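Local coordinates for protein estrogen receptor (Crassostrea gigas, PDB 4N1Y) that probably acts as a nuclear-receptor transcription factor whose ligand-binding domain has evolved toward constitutive, hormone-independent activity, at residues B[87-100]-B[120-132]. Sequence-based numbering, arbitrary orientation.
Sequences AFRSIEHGGKSLAF and FEQVAAVSEQMMQ
Ala87, in the last turn of helix 67-89, pushes its methyl as a knob into the hole formed by Val123, Val126, Ser127 and Met130 on helix 120-132. Beside it Ser127 OG, swung opposite its own backbone N (chi1 -169°), donates to Ala87 O at 2.8 Å, in the carbonyl plane and on a lone pair. This ties the end of helix 67-89 to its neighbour, just before Ser90 leaves helical geometry. The extended chain of Met130 brings SD within 3.8 Å of Ala87 CB and to the edge of the Phe88 ring, while Ile91 crosses Met130 at about a right angle, CD1 against Met130 CB.

Further along, Leu98 spreads its two methyls over one side of the helix: CD1 is 3.6 Å from Phe120 CB, CD2 rests on Ala124 CA at 3.8 Å, and Val123 CG1 touches both. Gly95, with no side chain, lies close over Ala124, its CA making a CA-H...O contact with Ala124 O. Phe100 brings CZ over one face of the Phe120 ring, toward its rim, with the planes inclined at 52° and the centroids 5.0 Å apart. With Phe120 cut back to an alanine, the tip of Phe100 would probably lose the ring face it rests on, Trp111 its aromatic partner, and Leu98 CD1 the ring part of its cover.

The packing is looser at Gly94, where the bent end of Met131 brings SD to 3.9 Å from Gly94 CA. Glu128, on this more open flank, sends its carboxylate to a salt bridge with Arg155 of the second subunit.

Strand 97-99 crosses the helix nearly perpendicularly, at 84°, and pairs with strand 104-107 in the small antiparallel hairpin of the nuclear-receptor ligand-binding fold; Trp111 of helix 108-113 packs edge-to-face with Phe120, and Leu83 and Leu84 of helix 67-89 pack against Val123 and Met130.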
ATOM      1  N   ALA B  87       5.983  13.433   5.607  1.00 38.83           N
ATOM      2  CA  ALA B  87       7.213  12.651   5.649  1.00 39.22           C
ATOM      3  C   ALA B  87       8.373  13.438   5.057  1.00 42.13           C
ATOM      4  O   ALA B  87       9.474  13.445   5.602  1.00 49.78           O
ATOM      5  CB  ALA B  87       7.039  11.330   4.914  1.00 29.64           C
ATOM      6  N   PHE B  88       8.132  14.079   3.923  1.00 48.90           N
ATOM      7  CA  PHE B  88       9.195  14.801   3.240  1.00 58.30           C
ATOM      8  C   PHE B  88       9.520  16.075   4.011  1.00 53.70           C
ATOM      9  O   PHE B  88      10.684  16.457   4.108  1.00 60.77           O
ATOM     10  CB  PHE B  88       8.816  15.124   1.785  1.00 63.53           C
ATOM     11  CG  PHE B  88       9.987  15.583   0.940  1.00 66.31           C
ATOM     12  CD1 PHE B  88      10.921  14.671   0.463  1.00 62.60           C
ATOM     13  CD2 PHE B  88      10.176  16.932   0.656  1.00 68.87           C
ATOM     14  CE1 PHE B  88      12.002  15.090  -0.312  1.00 58.21           C
ATOM     15  CE2 PHE B  88      11.259  17.357  -0.107  1.00 66.88           C
ATOM     16  CZ  PHE B  88      12.173  16.430  -0.588  1.00 60.48           C
ATOM     17  N   ARG B  89       8.493  16.737   4.548  1.00 47.83           N
ATOM     18  CA  ARG B  89       8.713  17.889   5.427  1.00 48.69           C
ATOM     19  C   ARG B  89       9.568  17.486   6.625  1.00 52.42           C
ATOM     20  O   ARG B  89      10.274  18.314   7.193  1.00 61.20           O
ATOM     21  CB  ARG B  89       7.381  18.495   5.918  1.00 42.74           C
ATOM     22  CG  ARG B  89       6.772  19.578   5.031  1.00 39.79           C
ATOM     23  CD  ARG B  89       5.553  20.246   5.686  1.00 55.70           C
ATOM     24  NE  ARG B  89       4.506  19.282   6.038  1.00 66.30           N
ATOM     25  CZ  ARG B  89       3.497  18.944   5.234  1.00 78.53           C
ATOM     26  NH1 ARG B  89       3.390  19.487   4.029  1.00 82.32           N
ATOM     27  NH2 ARG B  89       2.591  18.058   5.626  1.00 85.90           N
ATOM     28  N   SER B  90       9.514  16.209   6.985  1.00 37.35           N
ATOM     29  CA  SER B  90      10.120  15.729   8.216  1.00 52.25           C
ATOM     30  C   SER B  90      11.467  15.040   8.022  1.00 55.26           C
ATOM     31  O   SER B  90      12.027  14.487   8.973  1.00 61.77           O
ATOM     32  CB  SER B  90       9.151  14.795   8.936  1.00 47.93           C
ATOM     33  OG  SER B  90       8.002  15.523   9.341  1.00 53.11           O
ATOM     34  N   ILE B  91      11.975  15.069   6.794  1.00 53.57           N
ATOM     35  CA  ILE B  91      13.189  14.337   6.434  1.00 58.18           C
ATOM     36  C   ILE B  91      14.404  14.649   7.318  1.00 59.72           C
ATOM     37  O   ILE B  91      15.172  13.741   7.634  1.00 62.74           O
ATOM     38  CB  ILE B  91      13.598  14.638   4.961  1.00 59.39           C
ATOM     39  CG1 ILE B  91      12.759  13.832   3.985  1.00 59.67           C
ATOM     40  CG2 ILE B  91      15.082  14.344   4.706  1.00 49.42           C
ATOM     41  CD1 ILE B  91      13.352  13.816   2.615  1.00 61.05           C
ATOM     42  N   GLU B  92      14.548  15.901   7.762  1.00 59.84           N
ATOM     43  CA  GLU B  92      15.724  16.286   8.550  1.00 65.77           C
ATOM     44  C   GLU B  92      15.676  15.697   9.952  1.00 66.09           C
ATOM     45  O   GLU B  92      16.708  15.524  10.597  1.00 76.45           O
ATOM     46  CB  GLU B  92      15.894  17.807   8.665  1.00 71.88           C
ATOM     47  CG  GLU B  92      14.846  18.571   9.479  1.00 85.29           C
ATOM     48  CD  GLU B  92      13.562  18.902   8.724  1.00 95.19           C
ATOM     49  OE1 GLU B  92      13.355  18.392   7.596  1.00 96.63           O
ATOM     50  OE2 GLU B  92      12.766  19.710   9.263  1.00 94.28           O
ATOM     51  N   HIS B  93      14.481  15.391  10.434  1.00 56.59           N
ATOM     52  CA  HIS B  93      14.346  14.917  11.803  1.00 61.42           C
ATOM     53  C   HIS B  93      14.739  13.448  11.933  1.00 57.12           C
ATOM     54  O   HIS B  93      14.654  12.889  13.021  1.00 58.33           O
ATOM     55  CB  HIS B  93      12.910  15.095  12.282  1.00 59.87           C
ATOM     56  CG  HIS B  93      12.383  16.472  12.074  1.00 51.40           C
ATOM     57  ND1 HIS B  93      12.566  17.485  12.988  1.00 59.01           N
ATOM     58  CD2 HIS B  93      11.672  17.006  11.058  1.00 51.65           C
ATOM     59  CE1 HIS B  93      11.998  18.587  12.540  1.00 59.07           C
ATOM     60  NE2 HIS B  93      11.448  18.323  11.370  1.00 59.49           N
ATOM     61  N   GLY B  94      15.144  12.831  10.824  1.00 47.12           N
ATOM     62  CA  GLY B  94      15.543  11.434  10.814  1.00 48.73           C
ATOM     63  C   GLY B  94      14.653  10.550  11.657  1.00 52.60           C
ATOM     64  O   GLY B  94      15.143   9.817  12.530  1.00 51.70           O
ATOM     65  N   GLY B  95      13.340  10.696  11.474  1.00 55.98           N
ATOM     66  CA  GLY B  95      12.394   9.821  12.138  1.00 52.38           C
ATOM     67  C   GLY B  95      12.173  10.167  13.607  1.00 46.72           C
ATOM     68  O   GLY B  95      11.516   9.433  14.338  1.00 47.10           O
ATOM     69  N   LYS B  96      12.754  11.260  14.078  1.00 42.55           N
ATOM     70  CA  LYS B  96      12.643  11.530  15.498  1.00 52.34           C
ATOM     71  C   LYS B  96      11.367  12.315  15.752  1.00 57.40           C
ATOM     72  O   LYS B  96      10.790  12.238  16.825  1.00 54.28           O
ATOM     73  CB  LYS B  96      13.893  12.267  16.028  1.00 53.06           C
ATOM     74  CG  LYS B  96      13.748  12.882  17.397  1.00 55.07           C
ATOM     75  CD  LYS B  96      14.987  13.643  17.830  1.00 62.98           C
ATOM     76  CE  LYS B  96      15.249  13.442  19.342  1.00 73.84           C
ATOM     77  NZ  LYS B  96      15.731  12.063  19.725  1.00 72.60           N
ATOM     78  N   SER B  97      10.900  13.034  14.742  1.00 59.34           N
ATOM     79  CA  SER B  97       9.662  13.789  14.875  1.00 52.18           C
ATOM     80  C   SER B  97       9.038  14.084  13.533  1.00 52.64           C
ATOM     81  O   SER B  97       9.692  13.967  12.501  1.00 57.30           O
ATOM     82  CB  SER B  97       9.923  15.091  15.617  1.00 50.40           C
ATOM     83  OG  SER B  97      11.000  15.800  15.026  1.00 53.82           O
ATOM     84  N   LEU B  98       7.765  14.468  13.551  1.00 56.41           N
ATOM     85  CA  LEU B  98       7.074  14.827  12.321  1.00 55.22           C
ATOM     86  C   LEU B  98       6.744  16.312  12.339  1.00 55.75           C
ATOM     87  O   LEU B  98       6.157  16.829  13.297  1.00 56.07           O
ATOM     88  CB  LEU B  98       5.814  13.987  12.131  1.00 37.53           C
ATOM     89  CG  LEU B  98       6.147  12.525  11.852  1.00 45.06           C
ATOM     90  CD1 LEU B  98       4.896  11.675  11.775  1.00 48.87           C
ATOM     91  CD2 LEU B  98       6.972  12.395  10.584  1.00 34.57           C
ATOM     92  N   ALA B  99       7.158  16.997  11.283  1.00 54.28           N
ATOM     93  CA  ALA B  99       6.904  18.420  11.146  1.00 61.61           C
ATOM     94  C   ALA B  99       5.648  18.656  10.309  1.00 64.86           C
ATOM     95  O   ALA B  99       5.724  18.744   9.082  1.00 67.10           O
ATOM     96  CB  ALA B  99       8.103  19.110  10.533  1.00 60.71           C
ATOM     97  N   PHE B 100       4.498  18.755  10.972  1.00 64.97           N
ATOM     98  CA  PHE B 100       3.225  18.978  10.282  1.00 64.38           C
ATOM     99  C   PHE B 100       3.174  20.384   9.724  1.00 64.31           C
ATOM    100  O   PHE B 100       2.654  20.639   8.633  1.00 78.25           O
ATOM    101  CB  PHE B 100       2.061  18.707  11.223  1.00 58.28           C
ATOM    102  CG  PHE B 100       2.072  17.321  11.755  1.00 61.33           C
ATOM    103  CD1 PHE B 100       1.571  16.276  10.999  1.00 51.90           C
ATOM    104  CD2 PHE B 100       2.624  17.050  12.997  1.00 72.34           C
ATOM    105  CE1 PHE B 100       1.609  14.981  11.474  1.00 57.38           C
ATOM    106  CE2 PHE B 100       2.660  15.758  13.484  1.00 73.45           C
ATOM    107  CZ  PHE B 100       2.153  14.721  12.722  1.00 65.73           C
ATOM    108  N   PHE B 120       1.750   7.490  12.963  1.00 43.12           N
ATOM    109  CA  PHE B 120       2.924   8.347  12.808  1.00 44.36           C
ATOM    110  C   PHE B 120       4.241   7.580  12.844  1.00 43.41           C
ATOM    111  O   PHE B 120       5.229   8.006  12.234  1.00 45.43           O
ATOM    112  CB  PHE B 120       2.930   9.441  13.865  1.00 42.34           C
ATOM    113  CG  PHE B 120       1.855  10.446  13.669  1.00 48.95           C
ATOM    114  CD1 PHE B 120       1.282  10.613  12.419  1.00 51.59           C
ATOM    115  CD2 PHE B 120       1.399  11.215  14.724  1.00 54.80           C
ATOM    116  CE1 PHE B 120       0.273  11.533  12.227  1.00 54.30           C
ATOM    117  CE2 PHE B 120       0.395  12.140  14.540  1.00 51.19           C
ATOM    118  CZ  PHE B 120      -0.171  12.300  13.291  1.00 57.30           C
ATOM    119  N   GLU B 121       4.245   6.429  13.511  1.00 35.34           N
ATOM    120  CA  GLU B 121       5.451   5.613  13.544  1.00 35.01           C
ATOM    121  C   GLU B 121       5.796   5.065  12.172  1.00 34.94           C
ATOM    122  O   GLU B 121       6.960   4.951  11.818  1.00 45.22           O
ATOM    123  CB  GLU B 121       5.284   4.460  14.521  1.00 45.58           C
ATOM    124  CG  GLU B 121       5.857   4.718  15.890  1.00 61.99           C
ATOM    125  CD  GLU B 121       5.736   3.502  16.777  1.00 80.69           C
ATOM    126  OE1 GLU B 121       5.888   2.371  16.264  1.00 85.37           O
ATOM    127  OE2 GLU B 121       5.552   3.673  17.998  1.00 89.18           O
ATOM    128  N   GLN B 122       4.775   4.749  11.392  1.00 37.00           N
ATOM    129  CA  GLN B 122       4.968   4.305  10.032  1.00 38.00           C
ATOM    130  C   GLN B 122       5.442   5.465   9.134  1.00 43.05           C
ATOM    131  O   GLN B 122       6.374   5.324   8.332  1.00 41.37           O
ATOM    132  CB  GLN B 122       3.677   3.681   9.517  1.00 40.92           C
ATOM    133  CG  GLN B 122       3.831   2.891   8.238  1.00 47.60           C
ATOM    134  CD  GLN B 122       2.610   2.058   7.938  1.00 61.03           C
ATOM    135  OE1 GLN B 122       1.494   2.406   8.331  1.00 67.98           O
ATOM    136  NE2 GLN B 122       2.814   0.927   7.274  1.00 61.88           N
ATOM    137  N   VAL B 123       4.786   6.610   9.270  1.00 40.18           N
ATOM    138  CA  VAL B 123       5.172   7.800   8.523  1.00 36.54           C
ATOM    139  C   VAL B 123       6.582   8.252   8.817  1.00 35.40           C
ATOM    140  O   VAL B 123       7.363   8.488   7.903  1.00 38.48           O
ATOM    141  CB  VAL B 123       4.231   8.982   8.807  1.00 40.78           C
ATOM    142  CG1 VAL B 123       4.727  10.217   8.082  1.00 35.66           C
ATOM    143  CG2 VAL B 123       2.815   8.643   8.373  1.00 44.03           C
ATOM    144  N   ALA B 124       6.891   8.386  10.106  1.00 47.04           N
ATOM    145  CA  ALA B 124       8.225   8.768  10.561  1.00 41.42           C
ATOM    146  C   ALA B 124       9.318   7.838  10.000  1.00 40.43           C
ATOM    147  O   ALA B 124      10.385   8.306   9.583  1.00 35.35           O
ATOM    148  CB  ALA B 124       8.266   8.773  12.063  1.00 37.82           C
ATOM    149  N   ALA B 125       9.042   6.531   9.979  1.00 35.39           N
ATOM    150  CA  ALA B 125       9.973   5.556   9.414  1.00 31.49           C
ATOM    151  C   ALA B 125      10.134   5.774   7.913  1.00 36.93           C
ATOM    152  O   ALA B 125      11.239   5.703   7.380  1.00 40.74           O
ATOM    153  CB  ALA B 125       9.496   4.130   9.687  1.00 33.11           C
ATOM    154  N   VAL B 126       9.021   6.039   7.237  1.00 35.02           N
ATOM    155  CA  VAL B 126       9.071   6.344   5.824  1.00 41.21           C
ATOM    156  C   VAL B 126       9.949   7.572   5.628  1.00 47.88           C
ATOM    157  O   VAL B 126      10.788   7.595   4.721  1.00 51.74           O
ATOM    158  CB  VAL B 126       7.660   6.585   5.231  1.00 37.76           C
ATOM    159  CG1 VAL B 126       7.755   7.363   3.938  1.00 35.89           C
ATOM    160  CG2 VAL B 126       6.908   5.259   5.027  1.00 31.19           C
ATOM    161  N   SER B 127       9.775   8.575   6.492  1.00 45.52           N
ATOM    162  CA  SER B 127      10.612   9.773   6.449  1.00 43.07           C
ATOM    163  C   SER B 127      12.103   9.427   6.487  1.00 48.33           C
ATOM    164  O   SER B 127      12.885   9.896   5.648  1.00 44.36           O
ATOM    165  CB  SER B 127      10.277  10.707   7.605  1.00 35.25           C
ATOM    166  OG  SER B 127      10.903  11.968   7.430  1.00 41.72           O
ATOM    167  N   GLU B 128      12.473   8.550   7.416  1.00 43.49           N
ATOM    168  CA  GLU B 128      13.850   8.127   7.544  1.00 34.22           C
ATOM    169  C   GLU B 128      14.356   7.442   6.281  1.00 40.32           C
ATOM    170  O   GLU B 128      15.510   7.626   5.877  1.00 42.91           O
ATOM    171  CB  GLU B 128      14.013   7.157   8.702  1.00 36.26           C
ATOM    172  CG  GLU B 128      15.454   7.048   9.145  1.00 50.14           C
ATOM    173  CD  GLU B 128      15.690   5.877  10.058  1.00 64.71           C
ATOM    174  OE1 GLU B 128      14.701   5.329  10.587  1.00 72.29           O
ATOM    175  OE2 GLU B 128      16.871   5.506  10.243  1.00 69.12           O
ATOM    176  N   GLN B 129      13.492   6.655   5.652  1.00 35.21           N
ATOM    177  CA  GLN B 129      13.877   5.983   4.430  1.00 42.29           C
ATOM    178  C   GLN B 129      14.119   6.975   3.310  1.00 45.84           C
ATOM    179  O   GLN B 129      15.062   6.809   2.527  1.00 47.11           O
ATOM    180  CB  GLN B 129      12.826   4.971   4.024  1.00 44.01           C
ATOM    181  CG  GLN B 129      12.669   3.892   5.044  1.00 47.29           C
ATOM    182  CD  GLN B 129      13.936   3.126   5.251  1.00 49.90           C
ATOM    183  OE1 GLN B 129      14.650   2.826   4.298  1.00 56.30           O
ATOM    184  NE2 GLN B 129      14.240   2.809   6.508  1.00 58.93           N
ATOM    185  N   MET B 130      13.301   8.019   3.257  1.00 42.53           N
ATOM    186  CA  MET B 130      13.488   9.058   2.249  1.00 44.54           C
ATOM    187  C   MET B 130      14.831   9.740   2.460  1.00 46.36           C
ATOM    188  O   MET B 130      15.553  10.034   1.502  1.00 47.06           O
ATOM    189  CB  MET B 130      12.364  10.078   2.294  1.00 38.63           C
ATOM    190  CG  MET B 130      10.984   9.508   2.008  1.00 37.98           C
ATOM    191  SD  MET B 130       9.764  10.818   2.276  1.00 49.01           S
ATOM    192  CE  MET B 130       8.414  10.310   1.228  1.00 37.42           C
ATOM    193  N   MET B 131      15.136  10.023   3.721  1.00 43.52           N
ATOM    194  CA  MET B 131      16.418  10.610   4.093  1.00 39.82           C
ATOM    195  C   MET B 131      17.549   9.705   3.640  1.00 43.63           C
ATOM    196  O   MET B 131      18.529  10.155   3.071  1.00 48.64           O
ATOM    197  CB  MET B 131      16.499  10.845   5.609  1.00 36.71           C
ATOM    198  CG  MET B 131      17.838  11.382   6.066  1.00 45.12           C
ATOM    199  SD  MET B 131      18.125  11.287   7.844  1.00 66.50           S
ATOM    200  CE  MET B 131      18.357   9.513   8.031  1.00 58.49           C
ATOM    201  N   GLN B 132      17.411   8.419   3.920  1.00 51.46           N
ATOM    202  CA  GLN B 132      18.441   7.459   3.574  1.00 52.94           C
ATOM    203  C   GLN B 132      18.607   7.276   2.065  1.00 57.49           C
ATOM    204  O   GLN B 132      19.702   6.992   1.595  1.00 63.26           O
ATOM    205  CB  GLN B 132      18.129   6.119   4.233  1.00 63.94           C
ATOM    206  CG  GLN B 132      18.351   6.133   5.739  1.00 84.02           C
ATOM    207  CD  GLN B 132      18.248   4.755   6.353  1.00 91.66           C
ATOM    208  OE1 GLN B 132      17.242   4.061   6.185  1.00 95.18           O
ATOM    209  NE2 GLN B 132      19.285   4.350   7.074  1.00 91.92           N
TER